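Local coordinates for hypothetical protein (PDB 4M8R) that is of unknown function but joins an N-terminal Ig-like domain to a WD40-like domain predicted to form a beta-propeller, at residues Phe117-Asn123 against Tyr416-Ala422. Sequence-based numbering, arbitrary orientation.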
# COMPACT_ATOMS: atom_id res chain seq x y z
N PHE A 117 4.20 0.67 22.10
CA PHE A 117 4.90 1.87 22.54
C PHE A 117 5.12 1.87 24.05
O PHE A 117 4.22 1.55 24.80
CB PHE A 117 4.14 3.13 22.10
CG PHE A 117 4.54 3.61 20.74
CD1 PHE A 117 3.91 3.11 19.61
CD2 PHE A 117 5.57 4.52 20.58
CE1 PHE A 117 4.28 3.52 18.34
CE2 PHE A 117 5.95 4.95 19.32
CZ PHE A 117 5.31 4.44 18.20
N ARG A 118 6.33 2.24 24.45
CA ARG A 118 6.74 2.24 25.86
C ARG A 118 7.39 3.57 26.19
O ARG A 118 8.03 4.19 25.34
CB ARG A 118 7.71 1.08 26.11
CG ARG A 118 7.10 -0.28 25.80
CD ARG A 118 8.07 -1.43 25.96
NE ARG A 118 7.43 -2.70 25.63
CZ ARG A 118 8.03 -3.89 25.64
NH1 ARG A 118 9.31 -4.00 25.98
NH2 ARG A 118 7.34 -4.98 25.32
N LEU A 119 7.23 4.02 27.43
CA LEU A 119 7.76 5.31 27.86
C LEU A 119 9.07 5.11 28.62
O LEU A 119 9.14 4.29 29.54
CB LEU A 119 6.74 6.02 28.75
CG LEU A 119 7.04 7.48 29.07
CD1 LEU A 119 6.95 8.36 27.82
CD2 LEU A 119 6.09 7.98 30.14
N TYR A 120 10.09 5.87 28.23
CA TYR A 120 11.42 5.77 28.82
C TYR A 120 11.85 7.11 29.39
O TYR A 120 11.63 8.14 28.77
CB TYR A 120 12.43 5.32 27.77
CG TYR A 120 12.12 3.99 27.14
CD1 TYR A 120 11.23 3.90 26.07
CD2 TYR A 120 12.71 2.81 27.59
CE1 TYR A 120 10.94 2.68 25.48
CE2 TYR A 120 12.43 1.59 27.01
CZ TYR A 120 11.54 1.53 25.96
OH TYR A 120 11.26 0.31 25.38
N GLY A 121 12.48 7.09 30.56
CA GLY A 121 12.98 8.31 31.20
C GLY A 121 14.50 8.32 31.30
O GLY A 121 15.12 7.26 31.45
N ILE A 122 15.08 9.51 31.23
CA ILE A 122 16.53 9.68 31.40
C ILE A 122 16.84 9.92 32.88
O ILE A 122 16.43 10.94 33.44
CB ILE A 122 17.08 10.88 30.60
CG1 ILE A 122 16.50 10.94 29.19
CG2 ILE A 122 18.60 10.83 30.56
CD1 ILE A 122 16.78 9.72 28.34
N ASN A 123 17.55 8.99 33.51
CA ASN A 123 17.96 9.15 34.90
C ASN A 123 19.36 9.75 34.98
O ASN A 123 20.36 9.05 34.76
CB ASN A 123 17.91 7.80 35.63
CG ASN A 123 18.07 7.94 37.13
OD1 ASN A 123 19.14 7.67 37.68
ND2 ASN A 123 17.02 8.39 37.80
N TYR A 416 12.77 12.19 36.47
CA TYR A 416 13.31 12.47 35.14
C TYR A 416 12.99 13.89 34.70
O TYR A 416 11.96 14.45 35.07
CB TYR A 416 12.70 11.53 34.09
CG TYR A 416 12.58 10.07 34.48
CD1 TYR A 416 13.71 9.30 34.71
CD2 TYR A 416 11.34 9.46 34.57
CE1 TYR A 416 13.61 7.96 35.06
CE2 TYR A 416 11.22 8.12 34.91
CZ TYR A 416 12.36 7.38 35.15
OH TYR A 416 12.26 6.05 35.49
N ASN A 417 13.87 14.47 33.88
CA ASN A 417 13.59 15.73 33.17
C ASN A 417 13.19 15.50 31.72
O ASN A 417 12.55 16.36 31.11
CB ASN A 417 14.80 16.67 33.21
CG ASN A 417 14.83 17.56 34.44
OD1 ASN A 417 13.81 18.14 34.82
ND2 ASN A 417 15.99 17.68 35.06
N SER A 418 13.57 14.35 31.18
CA SER A 418 13.20 13.98 29.82
C SER A 418 12.59 12.59 29.81
O SER A 418 13.14 11.66 30.40
CB SER A 418 14.43 14.00 28.91
OG SER A 418 15.09 15.25 28.99
N VAL A 419 11.44 12.47 29.15
CA VAL A 419 10.86 11.16 28.85
C VAL A 419 10.56 11.09 27.36
O VAL A 419 10.35 12.11 26.71
CB VAL A 419 9.58 10.88 29.66
CG1 VAL A 419 9.91 10.73 31.13
CG2 VAL A 419 8.53 11.96 29.44
N VAL A 420 10.52 9.87 26.83
CA VAL A 420 10.32 9.66 25.41
C VAL A 420 9.51 8.39 25.17
O VAL A 420 9.77 7.35 25.77
CB VAL A 420 11.67 9.58 24.66
CG1 VAL A 420 12.61 8.57 25.31
CG2 VAL A 420 11.46 9.26 23.19
N TRP A 421 8.51 8.49 24.30
CA TRP A 421 7.80 7.32 23.81
C TRP A 421 8.63 6.63 22.73
O TRP A 421 9.24 7.30 21.89
CB TRP A 421 6.45 7.72 23.21
CG TRP A 421 5.35 7.94 24.21
CD1 TRP A 421 4.73 9.12 24.49
CD2 TRP A 421 4.72 6.95 25.02
NE1 TRP A 421 3.76 8.93 25.44
CE2 TRP A 421 3.73 7.61 25.78
CE3 TRP A 421 4.89 5.57 25.19
CZ2 TRP A 421 2.92 6.94 26.70
CZ3 TRP A 421 4.09 4.90 26.10
CH2 TRP A 421 3.11 5.59 26.84
N ALA A 422 8.67 5.30 22.75
CA ALA A 422 9.46 4.57 21.76
C ALA A 422 8.98 3.16 21.52
O ALA A 422 8.43 2.51 22.41
CB ALA A 422 10.92 4.53 22.17
O HOH W 1 10.12 0.32 23.14
O HOH W 2 15.88 13.66 32.52
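Ring closure in the WD40-like domain is the probable role of this antiparallel pairing, in which strand 118-123 takes 419-422, at the chain's C-terminal end, as its neighbour. Arg118 and Ala422 form one hydrogen-bonded pair and Tyr120 and Val420 the next, each joined by two backbone bonds; a fifth runs from Ile122 N to Ser418 O (3.0 Å). On the face shared by Leu119 and Trp421, the leucine CD1 sits 3.8 Å from the centroid of the indole five-membered ring, almost on its normal. With CG of Leu119 anti to the backbone N (chi1 -170°) and chi2 at 67°, that methyl comes to lie over the indole. Trp421 CE3 meanwhile packs 3.4 Å from Arg118 C, and the indole NE1 bonds Thr383 of strand 381-387. Cutting Trp421 back to alanine removes the indole and would probably leave the Leu119 methyl without the ring face it packs on and Thr383 OG1 without its NE1 partner. Further along, Gly121 CA rests over the centre of the Tyr416 ring, 3.7 Å from its centroid, leaving no room for a side chain there; the phenol OH reaches Glu130 on strand 128-133. On the other face Tyr120 CE1 meets Ala422 CB at 3.8 Å, and a water links Tyr120 OH to Ala422 O. Completing a four-stranded sheet, otherwise made of 118-123, 128-133 and 143-145, with a C-terminal strand is consistent with the "Velcro" closure of beta-propellers.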